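Local coordinates for aminoglycoside N(3)-acetyltransferase III (Serratia marcescens, PDB 7LAO), which transfers an acetyl group from acetyl-CoA to the N3 amine of 2-deoxystreptamine antibiotics such as gentamicin, and so confers resistance to them, at residues M58-W63 / A120-V125; R150-G155 / E252-V257. One frame throughout, in Å; residues are numbered along the deposited sequence.

Contact 1: residues M58-W63 / A120-V125; sequences MGYASW and ASMVAV
Two neighbouring strands of the mixed central sheet, 56-60 and 122-125, run antiparallel here, and Gly-59 and Val-123 form their hydrogen-bonded pair. Gly-59 N donates a hydrogen bond to Val-123 O at 2.8 Å, and Val-123 N returns a nearly straight bond to Gly-59 O at 2.9 Å, with 171° at the hydrogen. The pairs flanking it, Met-58 with Ala-124 and Tyr-60 with Met-122, are non-hydrogen-bonded, and there the backbones meet through CA-H...O contacts such as Met-58 CA to Val-123 O. Beyond Tyr-60 the strand gives way to a turn, and Ser-121 O is shared: Ser-62 N reaches it at 2.8 Å along an almost linear N-H (176°), whereas Ala-61 N makes a weak, bent bond.

Met-58, Tyr-60, Met-122 and Ala-124 share one face of the sheet. With CG anti to the carbonyl carbon (chi1 -55°) and a bend at chi2, the Met-122 chain folds across to Tyr-60. Its methyl CE lies 3.7 Å from Tyr-60 CD1, and its sulfur stands obliquely off the ring, a Met-aromatic contact. The extended Met-58 chain meets the same sulfur from the other strand, CE to SD 3.9 Å, while Ala-120 O lies at the ring edge near Tyr-60 CE1. On the opposite face Val-123 CG1 rests against Gly-59, 3.8 Å from its CA.

Phe-99 stacks on the Tyr-60 ring, and the tyrosine hydroxyl makes a weak hydrogen bond to a bound HEPES molecule, probably from the crystallisation liquor. Helices 147-153 and 129-133 cover the methionine face, helix 102-108 packs on Val-123, and strands 23-28 and 113-114 continue the sheet on either side.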
loop_
_atom_site.group_PDB
_atom_site.type_symbol
_atom_site.label_atom_id
_atom_site.label_comp_id
_atom_site.label_asym_id
_atom_site.label_seq_id
_atom_site.Cartn_x
_atom_site.Cartn_y
_atom_site.Cartn_z
ATOM N N MET A 58 -5.381 -6.965 -2.047
ATOM C CA MET A 58 -4.537 -5.943 -2.628
ATOM C C MET A 58 -3.338 -5.677 -1.745
ATOM O O MET A 58 -3.403 -5.792 -0.507
ATOM C CB MET A 58 -5.333 -4.657 -2.810
ATOM C CG MET A 58 -4.597 -3.536 -3.512
ATOM S SD MET A 58 -5.776 -2.138 -3.813
ATOM C CE MET A 58 -4.650 -0.849 -4.354
ATOM N N GLY A 59 -2.248 -5.275 -2.370
ATOM C CA GLY A 59 -1.037 -5.044 -1.603
ATOM C C GLY A 59 -0.206 -3.973 -2.262
ATOM O O GLY A 59 -0.286 -3.757 -3.482
ATOM N N TYR A 60 0.641 -3.334 -1.460
ATOM C CA TYR A 60 1.511 -2.258 -1.933
ATOM C C TYR A 60 2.878 -2.851 -2.230
ATOM O O TYR A 60 3.703 -3.035 -1.335
ATOM C CB TYR A 60 1.568 -1.156 -0.888
ATOM C CG TYR A 60 2.271 0.120 -1.218
ATOM C CD1 TYR A 60 2.622 0.471 -2.533
ATOM C CD2 TYR A 60 2.607 0.990 -0.193
ATOM C CE1 TYR A 60 3.285 1.673 -2.795
ATOM C CE2 TYR A 60 3.265 2.179 -0.435
ATOM C CZ TYR A 60 3.592 2.532 -1.730
ATOM O OH TYR A 60 4.251 3.717 -1.949
ATOM N N ALA A 61 3.125 -3.160 -3.513
ATOM C CA ALA A 61 4.301 -3.959 -3.865
ATOM C C ALA A 61 5.533 -3.094 -4.109
ATOM O O ALA A 61 6.639 -3.437 -3.680
ATOM C CB ALA A 61 4.018 -4.809 -5.109
ATOM N N SER A 62 5.372 -2.005 -4.848
ATOM C CA SER A 62 6.495 -1.101 -5.150
ATOM C C SER A 62 7.568 -1.932 -5.870
ATOM O O SER A 62 7.236 -2.871 -6.615
ATOM C CB SER A 62 6.962 -0.388 -3.888
ATOM O OG SER A 62 8.151 0.363 -4.144
ATOM N N TRP A 63 8.849 -1.657 -5.653
ATOM C CA TRP A 63 9.892 -2.285 -6.458
ATOM C C TRP A 63 11.193 -2.282 -5.667
ATOM O O TRP A 63 11.574 -1.245 -5.119
ATOM C CB TRP A 63 10.037 -1.506 -7.778
ATOM C CG TRP A 63 11.001 -2.070 -8.825
ATOM C CD1 TRP A 63 11.471 -3.343 -8.921
ATOM C CD2 TRP A 63 11.599 -1.335 -9.898
ATOM N NE1 TRP A 63 12.323 -3.460 -10.012
ATOM C CE2 TRP A 63 12.416 -2.236 -10.627
ATOM C CE3 TRP A 63 11.515 -0.002 -10.325
ATOM C CZ2 TRP A 63 13.149 -1.846 -11.740
ATOM C CZ3 TRP A 63 12.235 0.384 -11.439
ATOM C CH2 TRP A 63 13.046 -0.536 -12.136
ATOM N N ALA A 120 5.365 3.050 -7.165
ATOM C CA ALA A 120 4.165 2.914 -6.343
ATOM C C ALA A 120 3.390 1.651 -6.682
ATOM O O ALA A 120 2.229 1.521 -6.313
ATOM C CB ALA A 120 3.276 4.142 -6.499
ATOM N N SER A 121 4.024 0.713 -7.373
ATOM C CA SER A 121 3.341 -0.453 -7.915
ATOM C C SER A 121 2.451 -1.166 -6.901
ATOM O O SER A 121 2.831 -1.394 -5.739
ATOM C CB SER A 121 4.403 -1.410 -8.451
ATOM O OG SER A 121 3.808 -2.573 -8.961
ATOM N N MET A 122 1.266 -1.549 -7.354
ATOM C CA MET A 122 0.292 -2.244 -6.525
ATOM C C MET A 122 0.018 -3.619 -7.113
ATOM O O MET A 122 0.069 -3.790 -8.323
ATOM C CB MET A 122 -1.038 -1.478 -6.457
ATOM C CG MET A 122 -0.888 -0.067 -5.987
ATOM S SD MET A 122 -0.835 0.033 -4.171
ATOM C CE MET A 122 -0.498 1.781 -4.052
ATOM N N VAL A 123 -0.286 -4.595 -6.252
ATOM C CA VAL A 123 -0.665 -5.929 -6.697
ATOM C C VAL A 123 -2.102 -6.107 -6.239
ATOM O O VAL A 123 -2.466 -5.660 -5.136
ATOM C CB VAL A 123 0.269 -7.041 -6.141
ATOM C CG1 VAL A 123 0.356 -6.979 -4.556
ATOM C CG2 VAL A 123 -0.223 -8.404 -6.535
ATOM N N ALA A 124 -2.929 -6.729 -7.082
ATOM C CA ALA A 124 -4.320 -7.058 -6.737
ATOM C C ALA A 124 -4.737 -8.387 -7.363
ATOM O O ALA A 124 -4.265 -8.762 -8.452
ATOM C CB ALA A 124 -5.315 -5.986 -7.173
ATOM N N VAL A 125 -5.662 -9.076 -6.691
ATOM C CA VAL A 125 -6.045 -10.442 -7.072
ATOM C C VAL A 125 -7.504 -10.643 -6.741
ATOM O O VAL A 125 -7.873 -10.575 -5.554
ATOM C CB VAL A 125 -5.255 -11.519 -6.292
ATOM C CG1 VAL A 125 -5.315 -12.812 -7.058
ATOM C CG2 VAL A 125 -3.867 -11.070 -5.924
#

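Contact 2: residues R150-G155 / E252-V257; sequences RFVGHG and EAQDIV
Apolar contacts join Phe-151 and Val-152 on one helix to Ala-253, Val-257 and the aliphatic part of Gln-254 on the other. The Ala-253 methyl points at the first helix and meets the Phe-151 ring obliquely, CB to CE2 at 3.5 Å. Val-152 divides its two branches between partners. CG1, anti to the backbone N (chi1 175°), lies against the Gln-254 chain, 3.7 Å from CG; CG2 turns instead to Val-257, whose own CG2 is 4.1 Å away, and touches Ala-253 CB more loosely.

The polar part is a single side-chain-to-backbone bond. Gln-254 extends from CB through CG to its amide (chi2 178°), which carries NE2 to within 2.8 Å of Val-152 O. With only 130° at the hydrogen the bond is weak, but its acceptor matters, because the same oxygen also receives Gly-155 N at 3.0 Å. That second bond belongs to a Schellman motif closing helix 147-153, completed by Gly-156 N to Phe-151 O. Gly-155 is its C-prime residue, with the positive phi that glycine adopts readily. The glutamine therefore supplies an added donor to a carbonyl in the last turn of one helix from the first turn of another, since Glu-252 occupies the N-cap position of helix 253-268.

A backbone hydrogen bond also joins Ala-253 to Gly-156, just beyond the capping turn. On the inner side, Phe-151 reaches Leu-23 and Met-25 of strand 23-28, and Val-170 of helix 170-177 touches both Phe-151 and Val-152. Gln-254, by contrast, is exposed to solvent, its NE2 lying beside the carbonyls of Val-152 and Gly-153.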
loop_
_atom_site.group_PDB
_atom_site.type_symbol
_atom_site.label_atom_id
_atom_site.label_comp_id
_atom_site.label_asym_id
_atom_site.label_seq_id
_atom_site.Cartn_x
_atom_site.Cartn_y
_atom_site.Cartn_z
ATOM N N ARG A 150 -9.464 4.180 -6.276
ATOM C CA ARG A 150 -10.482 3.199 -6.625
ATOM C C ARG A 150 -10.686 2.194 -5.510
ATOM O O ARG A 150 -11.793 1.671 -5.349
ATOM C CB ARG A 150 -10.116 2.528 -7.970
ATOM C CG ARG A 150 -10.092 3.632 -9.109
ATOM C CD ARG A 150 -9.804 3.082 -10.511
ATOM N NE ARG A 150 -8.451 2.502 -10.583
ATOM C CZ ARG A 150 -7.330 3.181 -10.837
ATOM N NH1 ARG A 150 -7.331 4.481 -11.052
ATOM N NH2 ARG A 150 -6.198 2.550 -10.902
ATOM N N PHE A 151 -9.632 1.885 -4.768
ATOM C CA PHE A 151 -9.752 1.022 -3.586
ATOM C C PHE A 151 -10.739 1.634 -2.588
ATOM O O PHE A 151 -11.649 0.944 -2.099
ATOM C CB PHE A 151 -8.372 0.834 -2.963
ATOM C CG PHE A 151 -8.390 0.224 -1.552
ATOM C CD1 PHE A 151 -8.623 -1.152 -1.342
ATOM C CD2 PHE A 151 -8.120 1.022 -0.472
ATOM C CE1 PHE A 151 -8.604 -1.682 -0.006
ATOM C CE2 PHE A 151 -8.084 0.504 0.859
ATOM C CZ PHE A 151 -8.343 -0.819 1.083
ATOM N N VAL A 152 -10.631 2.952 -2.357
ATOM C CA VAL A 152 -11.591 3.658 -1.475
ATOM C C VAL A 152 -12.983 3.660 -2.088
ATOM O O VAL A 152 -13.960 3.330 -1.412
ATOM C CB VAL A 152 -11.123 5.096 -1.198
ATOM C CG1 VAL A 152 -12.174 5.889 -0.386
ATOM C CG2 VAL A 152 -9.783 5.040 -0.511
ATOM N N GLY A 153 -13.090 4.003 -3.407
ATOM C CA GLY A 153 -14.407 4.047 -4.043
ATOM C C GLY A 153 -15.139 2.715 -4.075
ATOM O O GLY A 153 -16.373 2.674 -4.106
ATOM N N HIS A 154 -14.410 1.600 -4.060
ATOM C CA HIS A 154 -15.028 0.285 -4.053
ATOM C C HIS A 154 -15.225 -0.260 -2.628
ATOM O O HIS A 154 -15.521 -1.440 -2.460
ATOM C CB HIS A 154 -14.185 -0.702 -4.906
ATOM C CG HIS A 154 -14.398 -0.494 -6.376
ATOM N ND1 HIS A 154 -15.461 -1.047 -7.041
ATOM C CD2 HIS A 154 -13.730 0.262 -7.280
ATOM C CE1 HIS A 154 -15.438 -0.653 -8.308
ATOM N NE2 HIS A 154 -14.410 0.164 -8.477
ATOM N N GLY A 155 -15.098 0.576 -1.625
ATOM C CA GLY A 155 -15.413 0.143 -0.278
ATOM C C GLY A 155 -14.353 -0.766 0.335
ATOM O O GLY A 155 -14.699 -1.729 1.023
ATOM N N GLU A 252 -12.180 0.372 7.966
ATOM C CA GLU A 252 -12.991 0.687 6.791
ATOM C C GLU A 252 -12.344 1.842 6.048
ATOM O O GLU A 252 -12.163 2.932 6.633
ATOM C CB GLU A 252 -14.412 1.056 7.212
ATOM C CG GLU A 252 -15.380 1.108 6.104
ATOM C CD GLU A 252 -16.381 2.249 6.246
ATOM O OE1 GLU A 252 -16.400 3.148 5.369
ATOM O OE2 GLU A 252 -17.139 2.243 7.245
ATOM N N ALA A 253 -12.018 1.645 4.754
ATOM C CA ALA A 253 -11.152 2.625 4.098
ATOM C C ALA A 253 -11.867 3.963 3.862
ATOM O O ALA A 253 -11.255 5.014 4.021
ATOM C CB ALA A 253 -10.616 2.134 2.733
ATOM N N GLN A 254 -13.128 3.938 3.462
ATOM C CA GLN A 254 -13.826 5.216 3.228
ATOM C C GLN A 254 -13.868 6.049 4.506
ATOM O O GLN A 254 -13.737 7.280 4.480
ATOM C CB GLN A 254 -15.230 4.951 2.679
ATOM C CG GLN A 254 -15.198 4.404 1.220
ATOM C CD GLN A 254 -16.563 4.039 0.545
ATOM O OE1 GLN A 254 -17.566 3.735 1.192
ATOM N NE2 GLN A 254 -16.554 4.029 -0.784
ATOM N N ASP A 255 -14.066 5.384 5.631
ATOM C CA ASP A 255 -14.265 6.082 6.899
ATOM C C ASP A 255 -12.963 6.669 7.426
ATOM O O ASP A 255 -12.927 7.839 7.830
ATOM C CB ASP A 255 -14.885 5.135 7.911
ATOM C CG ASP A 255 -15.602 5.909 9.038
ATOM O OD1 ASP A 255 -15.204 5.775 10.176
ATOM O OD2 ASP A 255 -16.506 6.691 8.757
ATOM N N ILE A 256 -11.861 5.936 7.314
ATOM C CA ILE A 256 -10.616 6.484 7.833
ATOM C C ILE A 256 -10.072 7.566 6.924
ATOM O O ILE A 256 -9.407 8.511 7.393
ATOM C CB ILE A 256 -9.584 5.376 8.079
ATOM C CG1 ILE A 256 -8.559 5.879 9.092
ATOM C CG2 ILE A 256 -8.942 4.870 6.691
ATOM C CD1 ILE A 256 -7.669 4.771 9.614
ATOM N N VAL A 257 -10.355 7.481 5.616
ATOM C CA VAL A 257 -9.966 8.549 4.720
ATOM C C VAL A 257 -10.799 9.794 5.019
ATOM O O VAL A 257 -10.279 10.912 5.063
ATOM C CB VAL A 257 -10.109 8.073 3.258
ATOM C CG1 VAL A 257 -10.176 9.264 2.275
ATOM C CG2 VAL A 257 -8.936 7.175 2.928
#

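Overall arrangement
Followed from the N terminus, the chain closes contact 1 first: strand 56-60 leads into a long, mostly irregular excursion that includes helix 102-108, and strand 122-125 returns beside it. Contact 2 opens only afterwards. It closes a larger loop of 96 residues, carrying the two-stranded sheet 185-192/200-207, when helix 253-268 comes back to the end of helix 147-153. The two loops therefore follow in series, neither nested nor crossed. The centres of the two contacts are about 17 Å apart, yet the contacts touch where Met-58 SD packs 3.9 Å from Phe-151 CD1. Helix 147-153 thus connects the sheet pairing of contact 1 with the C-terminal helix of contact 2.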